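Local coordinates for protein 2-oxoadipate dioxygenase/decarboxylase (Pseudomonas putida, PDB 6W1G) that catalyses the oxygen- and iron(II)-dependent decarboxylation and hydroxylation of 2-oxoadipate to (R)-2-hydroxyglutarate, a step in D-lysine catabolism, at residues Y310-D315 / F341-D346; T303-Q308 / Q354-F359; P261-Q266 / D398-S403; K249-G254 / P325-A330. One frame throughout, in Å; residues are numbered along the deposited sequence.

Contact 1 of 4, residues Y310-D315 / F341-D346; sequences YDKLLD and FAEFPD
Tyr310 meets two phenylalanines of the 341-346 loop where helix 304-321 packs on the turn that follows helix 330-341. Its ring receives the edge of the Phe341 ring in an offset edge-to-face pair: the planes stand at 60°, and Tyr310 CD1 lies 3.6 Å from Phe341 CE2. CG anti to the backbone N (chi1 178°) swings the ring to the carbonyl side of Tyr310, where the Phe341 edge can touch ring and carbonyl together (Phe341 CZ to Tyr310 O 3.7 Å). Pro255 and Pro256 lie against Tyr310 and Phe341 respectively. Phe344 presents its ring edge to the backbone of Tyr310, CE2 standing 3.9 Å from Tyr310 N. The Lys312 chain is straight to CD and then bends at chi3 (88°), carrying NZ across Glu343 at about a right angle. Lys312 NZ bonds Glu343 OE2 at 2.9 Å on the syn side of the carboxylate, a salt bridge. Leu313 divides its atoms among three partners: CB sits over the centre of one Phe341 face, 3.8 Å from the ring centroid; CD1 touches Phe344 CB at 3.9 Å; CD2 lies 3.7 Å from Glu343 CD. Because Phe341 to Phe344 forms a type I turn, closed by Phe344 N to Phe341 O, both rings issue from one compact bend. The chemistry is thus mainly apolar and aromatic, with one ion pair where the contact meets solvent, whose strength water would be expected to reduce.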
# COMPACT_ATOMS: atom_id res chain seq x y z
N TYR A 310 5.70 -2.99 18.24
CA TYR A 310 4.68 -3.67 17.47
C TYR A 310 5.04 -5.13 17.26
O TYR A 310 4.22 -6.05 17.46
CB TYR A 310 4.55 -2.92 16.11
CG TYR A 310 3.53 -3.58 15.21
CD1 TYR A 310 2.20 -3.22 15.30
CD2 TYR A 310 3.89 -4.57 14.30
CE1 TYR A 310 1.25 -3.84 14.53
CE2 TYR A 310 2.93 -5.20 13.52
CZ TYR A 310 1.61 -4.83 13.65
OH TYR A 310 0.64 -5.44 12.88
N ASP A 311 6.25 -5.37 16.75
CA ASP A 311 6.64 -6.74 16.43
C ASP A 311 6.61 -7.61 17.68
O ASP A 311 6.19 -8.78 17.64
CB ASP A 311 8.02 -6.74 15.77
CG ASP A 311 8.07 -6.00 14.40
OD1 ASP A 311 7.01 -5.65 13.85
OD2 ASP A 311 9.20 -5.79 13.89
N LYS A 312 7.04 -7.05 18.82
CA LYS A 312 7.11 -7.82 20.05
C LYS A 312 5.72 -8.24 20.51
O LYS A 312 5.50 -9.38 20.91
CB LYS A 312 7.77 -6.99 21.15
CG LYS A 312 7.95 -7.67 22.49
CD LYS A 312 8.64 -6.73 23.44
CE LYS A 312 7.62 -5.86 24.16
NZ LYS A 312 7.77 -6.03 25.64
N LEU A 313 4.78 -7.31 20.47
CA LEU A 313 3.44 -7.61 20.94
C LEU A 313 2.70 -8.53 19.98
O LEU A 313 1.89 -9.37 20.41
CB LEU A 313 2.68 -6.31 21.18
CG LEU A 313 3.37 -5.36 22.16
CD1 LEU A 313 2.62 -4.07 22.28
CD2 LEU A 313 3.59 -5.97 23.55
N LEU A 314 2.93 -8.37 18.68
CA LEU A 314 2.33 -9.29 17.72
C LEU A 314 2.89 -10.69 17.90
O LEU A 314 2.13 -11.67 17.91
CB LEU A 314 2.53 -8.74 16.31
CG LEU A 314 1.84 -9.64 15.29
CD1 LEU A 314 0.34 -9.71 15.40
CD2 LEU A 314 2.24 -9.15 13.89
N ASP A 315 4.20 -10.82 18.06
CA ASP A 315 4.80 -12.12 18.34
C ASP A 315 4.22 -12.76 19.61
O ASP A 315 3.94 -13.96 19.62
CB ASP A 315 6.32 -11.98 18.45
CG ASP A 315 6.99 -11.69 17.11
OD1 ASP A 315 8.18 -11.34 17.12
OD2 ASP A 315 6.33 -11.81 16.05
N PHE A 341 -1.76 -6.03 23.02
CA PHE A 341 -1.44 -4.70 22.50
C PHE A 341 -1.84 -3.60 23.45
O PHE A 341 -1.60 -2.43 23.16
CB PHE A 341 -2.05 -4.48 21.11
CG PHE A 341 -1.10 -4.78 19.99
CD1 PHE A 341 -0.95 -6.07 19.53
CD2 PHE A 341 -0.35 -3.78 19.42
CE1 PHE A 341 -0.06 -6.36 18.54
CE2 PHE A 341 0.54 -4.05 18.42
CZ PHE A 341 0.67 -5.34 17.94
N ALA A 342 -2.44 -3.95 24.60
CA ALA A 342 -2.64 -2.95 25.65
C ALA A 342 -1.34 -2.24 26.03
O ALA A 342 -1.40 -1.10 26.51
CB ALA A 342 -3.25 -3.61 26.90
N GLU A 343 -0.19 -2.88 25.84
CA GLU A 343 1.11 -2.30 26.16
C GLU A 343 1.59 -1.26 25.16
O GLU A 343 2.59 -0.58 25.43
CB GLU A 343 2.12 -3.45 26.20
CG GLU A 343 3.56 -3.06 26.49
CD GLU A 343 4.47 -4.25 26.68
OE1 GLU A 343 3.99 -5.31 27.15
OE2 GLU A 343 5.66 -4.12 26.35
N PHE A 344 0.94 -1.13 24.02
CA PHE A 344 1.33 -0.11 23.06
C PHE A 344 0.53 1.15 23.38
O PHE A 344 -0.70 1.14 23.24
CB PHE A 344 1.05 -0.57 21.63
CG PHE A 344 1.87 0.17 20.60
CD1 PHE A 344 1.73 1.54 20.43
CD2 PHE A 344 2.82 -0.50 19.84
CE1 PHE A 344 2.53 2.23 19.52
CE2 PHE A 344 3.62 0.18 18.93
CZ PHE A 344 3.46 1.55 18.76
N PRO A 345 1.16 2.24 23.82
CA PRO A 345 0.38 3.42 24.24
C PRO A 345 -0.62 3.84 23.18
O PRO A 345 -0.28 3.90 21.99
CB PRO A 345 1.45 4.49 24.45
CG PRO A 345 2.65 3.69 24.90
CD PRO A 345 2.61 2.44 24.04
N ASP A 346 -1.85 4.15 23.62
CA ASP A 346 -2.95 4.53 22.73
C ASP A 346 -3.37 5.97 23.04
O ASP A 346 -4.55 6.32 23.04
CB ASP A 346 -4.12 3.55 22.80
CG ASP A 346 -5.10 3.71 21.65
OD1 ASP A 346 -4.73 4.34 20.62
OD2 ASP A 346 -6.24 3.19 21.76

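Contact 2 of 4, residues T303-Q308 / Q354-F359; sequences TPKGRQ and QGLAYF
Thr303 and Lys305 hold the 354-359 loop by three hydrogen bonds to successive backbone carbonyls. Thr303 OG1 gives its proton to Gly355 O at 2.7 Å, tilted 23° from the carbonyl plane. The backbone N of Thr303 reaches Leu356 O at 3.1 Å; this donor stands well above the carbonyl plane, although its N-H points fairly straight at the oxygen (155°). Leu356 O also takes a CA-H...O contact from Gly306, whose CA comes within 3.4 Å of it. Lys305, its chain fully extended, carries NZ to Gln354 O at 2.8 Å, while its methylenes run beside Leu356 CD2. The apolar contact is a CH-pi one, Thr303 CG2 sitting over the centre of one Tyr358 ring face, 3.8 Å from the centroid. Separately, Pro304 CD lies 3.5 Å from the hydroxyl Tyr358 OH.

Behind these lie the groups that set them. Gly306 N makes the capping bond to Thr303 OG1, almost linear at 3.1 Å, so the hydroxyl both gives and receives; a chi1 of 62°, placing OG1 between backbone N and carbonyl carbon, suits it to both tasks. A water donates to Gln354 OE1 and weakly accepts from Lys305 NZ, and Gln354 NE2 is hydrogen-bonded to Gln350 OE1. Tyr358 is backed by helix 440-458. Two helix ends meet here: the Thr303 N-cap of helix 304-321 and the Schellman motif at Gly355, which closes helix 348-353 with positive phi.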
# COMPACT_ATOMS: atom_id res chain seq x y z
N THR A 303 8.15 4.67 14.12
CA THR A 303 9.59 4.78 14.13
C THR A 303 10.19 3.37 14.29
O THR A 303 9.50 2.42 14.59
CB THR A 303 10.00 5.64 15.34
OG1 THR A 303 9.57 4.93 16.48
CG2 THR A 303 9.36 7.01 15.26
N PRO A 304 11.51 3.24 14.19
CA PRO A 304 12.16 1.95 14.53
C PRO A 304 11.77 1.44 15.90
O PRO A 304 11.48 0.26 16.08
CB PRO A 304 13.66 2.26 14.38
CG PRO A 304 13.70 3.33 13.32
CD PRO A 304 12.44 4.19 13.58
N LYS A 305 11.72 2.35 16.87
CA LYS A 305 11.32 1.96 18.22
C LYS A 305 9.88 1.45 18.25
O LYS A 305 9.60 0.44 18.92
CB LYS A 305 11.51 3.13 19.18
CG LYS A 305 11.12 2.80 20.62
CD LYS A 305 11.26 4.05 21.47
CE LYS A 305 10.82 3.82 22.90
NZ LYS A 305 10.99 5.05 23.72
N GLY A 306 8.95 2.16 17.60
CA GLY A 306 7.57 1.71 17.56
C GLY A 306 7.43 0.39 16.84
O GLY A 306 6.60 -0.44 17.23
N ARG A 307 8.21 0.21 15.76
CA ARG A 307 8.17 -1.06 15.02
C ARG A 307 8.64 -2.21 15.89
O ARG A 307 8.07 -3.31 15.83
CB ARG A 307 8.99 -0.96 13.74
CG ARG A 307 8.21 -0.47 12.52
CD ARG A 307 7.18 -1.54 12.05
NE ARG A 307 7.89 -2.82 11.91
CZ ARG A 307 8.64 -3.17 10.88
NH1 ARG A 307 8.78 -2.36 9.84
NH2 ARG A 307 9.27 -4.34 10.87
N GLN A 308 9.66 -1.98 16.70
CA GLN A 308 10.13 -3.02 17.61
C GLN A 308 9.05 -3.41 18.62
O GLN A 308 8.85 -4.60 18.89
CB GLN A 308 11.36 -2.49 18.32
CG GLN A 308 12.57 -2.37 17.39
CD GLN A 308 13.75 -1.63 17.99
OE1 GLN A 308 13.82 -1.39 19.19
NE2 GLN A 308 14.70 -1.26 17.12
N GLN A 354 7.30 9.30 23.68
CA GLN A 354 8.09 8.09 23.69
C GLN A 354 8.71 7.77 22.35
O GLN A 354 9.41 6.76 22.23
CB GLN A 354 7.22 6.93 24.18
CG GLN A 354 6.81 7.04 25.61
CD GLN A 354 5.99 5.83 26.05
OE1 GLN A 354 6.31 4.69 25.73
NE2 GLN A 354 4.94 6.08 26.77
N GLY A 355 8.49 8.60 21.33
CA GLY A 355 9.15 8.40 20.05
C GLY A 355 8.73 7.14 19.35
O GLY A 355 9.57 6.47 18.72
N LEU A 356 7.44 6.78 19.45
CA LEU A 356 6.96 5.55 18.85
C LEU A 356 6.42 5.70 17.45
O LEU A 356 6.36 4.73 16.68
CB LEU A 356 5.86 4.94 19.74
CG LEU A 356 6.35 4.58 21.14
CD1 LEU A 356 5.20 4.19 21.98
CD2 LEU A 356 7.37 3.48 21.10
N ALA A 357 6.00 6.90 17.07
CA ALA A 357 5.38 7.17 15.80
C ALA A 357 5.92 8.47 15.25
O ALA A 357 6.46 9.29 15.98
CB ALA A 357 3.88 7.27 15.89
N TYR A 358 5.79 8.65 13.94
CA TYR A 358 6.13 9.91 13.28
C TYR A 358 4.91 10.82 13.26
O TYR A 358 3.77 10.35 13.18
CB TYR A 358 6.60 9.66 11.84
CG TYR A 358 7.90 8.94 11.77
CD1 TYR A 358 9.09 9.58 12.03
CD2 TYR A 358 7.95 7.58 11.43
CE1 TYR A 358 10.29 8.90 11.96
CE2 TYR A 358 9.13 6.89 11.34
CZ TYR A 358 10.32 7.56 11.62
OH TYR A 358 11.51 6.88 11.59
N PHE A 359 5.18 12.12 13.31
CA PHE A 359 4.16 13.16 13.40
C PHE A 359 4.38 14.24 12.39
O PHE A 359 5.49 14.49 11.93
CB PHE A 359 4.14 13.75 14.82
CG PHE A 359 3.61 12.78 15.84
CD1 PHE A 359 4.42 11.81 16.44
CD2 PHE A 359 2.24 12.76 16.12
CE1 PHE A 359 3.85 10.85 17.28
CE2 PHE A 359 1.69 11.82 16.97
CZ PHE A 359 2.48 10.87 17.53
O HOH W 1 8.76 3.77 25.31

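Contact 3 of 4, residues P261-Q266 / D398-S403; sequences PILLRQ and DFLPVS
Leu264 and Leu400 form the apolar centre of this contact. Leu264 CD1 lies 3.7 Å from Leu400 CG, the two branched ends meeting at a slant. Leu400 has CG anti to its carbonyl carbon (chi1 -67°), and the two methyls then part company: CD1 goes toward the amide of Gln266, 4.1 Å from its CD, whereas CD2 turns to Leu263 CB at the same separation. Leu263 CD1 adds a looser touch on Pro401 CD at 4.4 Å.

Contacts between methyls and backbone oxygens make a second group. Leu264 CD2 is 3.5 Å from Asp398 O, an oxygen that Arg298 also engages by a hydrogen bond. Leu264 O is buried with no hydrogen-bond partner in the model, and the Leu400 methyl CD2 packs against it at 3.5 Å.

No direct hydrogen bond joins the segments; a water does so instead. It donates to Gln266 OE1 at 2.7 Å and accepts from Leu400 N at 2.8 Å, and it also lies in the plane of the Phe399 ring at an edge. The other end of the Gln266 amide, NE2, is bonded to Glu253 OE1, which should restrain the rotation of the amide.

CA 263 to 266 and CA 398 to 401 run 84° apart, strand 264-275 meeting the irregular chain that carries the 2-oxoadipate-binding Val402. Helix 304-321 packs on Leu263, Leu400 and Pro401. Strand 288-298 pairs with 264-275 and brings Glu294 beside Gln266, while Phe399 meets His70 edge-to-face; Glu294 and His70 are ligands of the nickel ion in this crystal and of the iron(II) cofactor.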
# COMPACT_ATOMS: atom_id res chain seq x y z
N PRO A 261 -4.84 4.60 15.65
CA PRO A 261 -4.33 3.45 14.91
C PRO A 261 -2.87 3.60 14.54
O PRO A 261 -2.36 4.71 14.32
CB PRO A 261 -5.26 3.39 13.69
CG PRO A 261 -6.57 3.94 14.28
CD PRO A 261 -6.07 5.14 15.06
N ILE A 262 -2.21 2.45 14.37
CA ILE A 262 -0.82 2.35 13.98
C ILE A 262 -0.71 1.41 12.78
O ILE A 262 -1.47 0.45 12.64
CB ILE A 262 0.09 1.91 15.14
CG1 ILE A 262 -0.35 0.55 15.70
CG2 ILE A 262 0.11 2.99 16.21
CD1 ILE A 262 0.51 0.10 16.89
N LEU A 263 0.29 1.69 11.92
CA LEU A 263 0.50 0.89 10.71
C LEU A 263 -0.79 0.83 9.91
O LEU A 263 -1.33 1.87 9.52
CB LEU A 263 1.13 -0.46 11.00
CG LEU A 263 2.49 -0.38 11.68
CD1 LEU A 263 3.09 -1.78 11.85
CD2 LEU A 263 3.46 0.50 10.95
N LEU A 264 -1.31 -0.37 9.60
CA LEU A 264 -2.59 -0.49 8.92
C LEU A 264 -3.28 -1.74 9.45
O LEU A 264 -2.64 -2.61 10.05
CB LEU A 264 -2.45 -0.49 7.41
CG LEU A 264 -1.74 -1.66 6.77
CD1 LEU A 264 -2.62 -2.89 6.62
CD2 LEU A 264 -1.24 -1.26 5.39
N ARG A 265 -4.57 -1.84 9.18
CA ARG A 265 -5.36 -3.04 9.40
C ARG A 265 -5.96 -3.44 8.07
O ARG A 265 -6.29 -2.58 7.25
CB ARG A 265 -6.47 -2.79 10.38
CG ARG A 265 -5.99 -2.28 11.73
CD ARG A 265 -7.12 -2.13 12.74
NE ARG A 265 -7.49 -3.44 13.27
CZ ARG A 265 -8.67 -3.78 13.75
NH1 ARG A 265 -9.66 -2.91 13.79
NH2 ARG A 265 -8.86 -5.02 14.22
N GLN A 266 -6.06 -4.75 7.82
CA GLN A 266 -6.58 -5.22 6.53
C GLN A 266 -7.29 -6.56 6.67
O GLN A 266 -6.99 -7.37 7.56
CB GLN A 266 -5.47 -5.38 5.49
CG GLN A 266 -4.44 -6.41 5.87
CD GLN A 266 -3.21 -6.49 4.95
OE1 GLN A 266 -2.68 -5.48 4.43
NE2 GLN A 266 -2.72 -7.71 4.79
N ASP A 398 2.97 2.45 3.64
CA ASP A 398 3.57 1.17 3.24
C ASP A 398 2.68 0.01 3.69
O ASP A 398 1.46 0.15 3.76
CB ASP A 398 5.01 1.17 3.71
CG ASP A 398 5.78 2.29 3.05
OD1 ASP A 398 5.97 2.19 1.83
OD2 ASP A 398 6.12 3.28 3.74
N PHE A 399 3.28 -1.15 3.94
CA PHE A 399 2.52 -2.38 4.13
C PHE A 399 3.00 -3.09 5.39
O PHE A 399 4.05 -2.74 5.97
CB PHE A 399 2.65 -3.23 2.87
CG PHE A 399 2.02 -2.53 1.70
CD1 PHE A 399 0.68 -2.66 1.46
CD2 PHE A 399 2.72 -1.64 0.90
CE1 PHE A 399 0.05 -1.98 0.46
CE2 PHE A 399 2.09 -0.91 -0.08
CZ PHE A 399 0.77 -1.13 -0.35
N LEU A 400 2.20 -4.05 5.85
CA LEU A 400 2.59 -4.75 7.06
C LEU A 400 3.89 -5.51 6.87
O LEU A 400 4.15 -6.07 5.79
CB LEU A 400 1.46 -5.67 7.53
CG LEU A 400 0.18 -4.95 8.01
CD1 LEU A 400 -0.93 -5.97 8.30
CD2 LEU A 400 0.46 -4.06 9.23
N PRO A 401 4.77 -5.51 7.86
CA PRO A 401 6.01 -6.26 7.71
C PRO A 401 5.79 -7.75 7.70
O PRO A 401 4.81 -8.26 8.25
CB PRO A 401 6.84 -5.84 8.93
CG PRO A 401 5.85 -5.39 9.93
CD PRO A 401 4.69 -4.82 9.16
N VAL A 402 6.71 -8.45 7.04
CA VAL A 402 6.74 -9.90 7.11
C VAL A 402 7.24 -10.30 8.50
O VAL A 402 8.21 -9.72 9.01
CB VAL A 402 7.66 -10.49 6.03
CG1 VAL A 402 7.62 -12.02 6.05
CG2 VAL A 402 7.30 -9.97 4.63
N SER A 403 6.57 -11.26 9.13
CA SER A 403 7.05 -11.80 10.39
C SER A 403 8.53 -12.19 10.28
O SER A 403 8.93 -12.85 9.32
CB SER A 403 6.22 -13.02 10.74
OG SER A 403 6.43 -14.04 9.77
O HOH W 2 0.00 -4.97 4.36

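Contact 4 of 4, residues K249-G254 / P325-A330; sequences KAVVEG and PAEANA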
# COMPACT_ATOMS: atom_id res chain seq x y z
N LYS A 249 -12.74 -12.38 5.90
CA LYS A 249 -12.10 -13.11 6.98
C LYS A 249 -12.33 -12.37 8.28
O LYS A 249 -12.15 -11.14 8.38
CB LYS A 249 -10.62 -13.23 6.66
CG LYS A 249 -10.29 -14.05 5.40
CD LYS A 249 -10.57 -15.52 5.54
CE LYS A 249 -9.68 -16.30 4.56
NZ LYS A 249 -10.39 -17.42 3.90
N ALA A 250 -12.76 -13.11 9.30
CA ALA A 250 -12.93 -12.52 10.62
C ALA A 250 -11.62 -12.06 11.22
O ALA A 250 -11.60 -11.08 11.96
CB ALA A 250 -13.57 -13.53 11.55
N VAL A 251 -10.52 -12.77 10.96
CA VAL A 251 -9.22 -12.32 11.41
C VAL A 251 -8.81 -11.08 10.62
O VAL A 251 -8.74 -11.09 9.39
CB VAL A 251 -8.17 -13.42 11.22
CG1 VAL A 251 -6.79 -12.89 11.49
CG2 VAL A 251 -8.46 -14.61 12.12
N VAL A 252 -8.53 -10.00 11.32
CA VAL A 252 -8.04 -8.78 10.71
C VAL A 252 -6.55 -8.73 10.95
O VAL A 252 -6.09 -8.83 12.10
CB VAL A 252 -8.76 -7.56 11.31
CG1 VAL A 252 -8.18 -6.28 10.75
CG2 VAL A 252 -10.25 -7.64 11.05
N GLU A 253 -5.78 -8.55 9.87
CA GLU A 253 -4.34 -8.40 10.01
C GLU A 253 -4.01 -7.00 10.48
O GLU A 253 -4.71 -6.05 10.13
CB GLU A 253 -3.64 -8.65 8.67
CG GLU A 253 -3.85 -10.06 8.13
CD GLU A 253 -3.08 -10.27 6.86
OE1 GLU A 253 -3.65 -10.08 5.77
OE2 GLU A 253 -1.87 -10.57 6.97
N GLY A 254 -2.93 -6.89 11.27
CA GLY A 254 -2.49 -5.65 11.84
C GLY A 254 -2.79 -5.57 13.32
O GLY A 254 -3.20 -6.54 13.96
N PRO A 325 -2.78 -18.10 13.30
CA PRO A 325 -4.08 -17.39 13.27
C PRO A 325 -4.92 -17.83 12.09
O PRO A 325 -4.53 -17.69 10.93
CB PRO A 325 -3.67 -15.91 13.16
CG PRO A 325 -2.25 -15.85 13.66
CD PRO A 325 -1.63 -17.18 13.31
N ALA A 326 -6.10 -18.37 12.39
CA ALA A 326 -6.98 -18.89 11.36
C ALA A 326 -8.40 -18.46 11.71
O ALA A 326 -8.67 -17.97 12.80
CB ALA A 326 -6.91 -20.41 11.27
N GLU A 327 -9.31 -18.67 10.76
CA GLU A 327 -10.71 -18.34 10.99
C GLU A 327 -11.31 -19.16 12.12
O GLU A 327 -12.21 -18.69 12.82
CB GLU A 327 -11.50 -18.55 9.70
CG GLU A 327 -11.11 -17.53 8.63
CD GLU A 327 -11.50 -16.13 9.02
OE1 GLU A 327 -12.72 -15.85 9.00
OE2 GLU A 327 -10.61 -15.30 9.35
N ALA A 328 -10.81 -20.39 12.33
CA ALA A 328 -11.40 -21.25 13.34
C ALA A 328 -11.14 -20.71 14.74
O ALA A 328 -11.94 -20.94 15.65
CB ALA A 328 -10.85 -22.67 13.21
N ASN A 329 -10.02 -20.00 14.93
CA ASN A 329 -9.67 -19.42 16.22
C ASN A 329 -9.87 -17.91 16.27
O ASN A 329 -9.34 -17.26 17.17
CB ASN A 329 -8.22 -19.78 16.55
CG ASN A 329 -7.23 -19.39 15.45
OD1 ASN A 329 -7.33 -18.31 14.85
ND2 ASN A 329 -6.27 -20.27 15.17
N ALA A 330 -10.65 -17.34 15.33
CA ALA A 330 -10.63 -15.89 15.11
C ALA A 330 -11.05 -15.11 16.36
O ALA A 330 -10.43 -14.09 16.68
CB ALA A 330 -11.52 -15.50 13.93
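Glu327 reaches across from the 325-330 loop to the backbone of Ala250 and Val251. Its CB starts the side chain with CG anti to the carbonyl carbon, and a bend at chi2 (-66°) turns the carboxylate toward the 249-254 loop. CG then lies 3.7 Å from Lys249 CD, and the carboxylate carbon CD is at the same distance from that methylene, so the aliphatic part of the lysine runs across the glutamate. At the tip the two oxygens separate. OE1 receives Ala250 N at 2.8 Å through its syn lone pair (N-H...O 160°). OE2 receives Val251 N at 3.0 Å, also from the syn side, with the N-H almost in line at 176°. OE2 further touches Lys249 CB at 3.4 Å. Beside this grip Ala330 CB packs on both Ala250 CB and Val251 CG2, each 3.7 Å away.

Asn329 OD1 accepts from Ala326 N, which ties the turn ahead of helix 330-341. One carboxylate therefore spans two consecutive amide N-H groups, its rotation set by both bonds. Lys249 NZ is 5.8 Å from Glu327 OE1, too far for an ion pair though probably still a favourable charge nearby; within this contact the carboxylate's direct bonds come from two backbone N-H groups.

In the fold
From the N terminus, segment 249-254 comes first and its partner 325-330 closes a loop of 70 intervening residues in contact 4. Segment 261-266 opens inside that loop but pairs beyond it with 398-403, so contacts 3 and 4 cross. The wide loop of contact 3 holds contact 2, which in turn encloses contact 1; both also cross contact 4. Helix 304-321 supplies one segment each to contacts 1 and 2, whose loops touch through Pro345 and Leu356. Tyr310 of contact 1 packs on Leu263 and Leu400 of contact 3 and on Gly254 of contact 4. The helical region 304-353 is thereby tied to strand 264-275 and the substrate-binding loop.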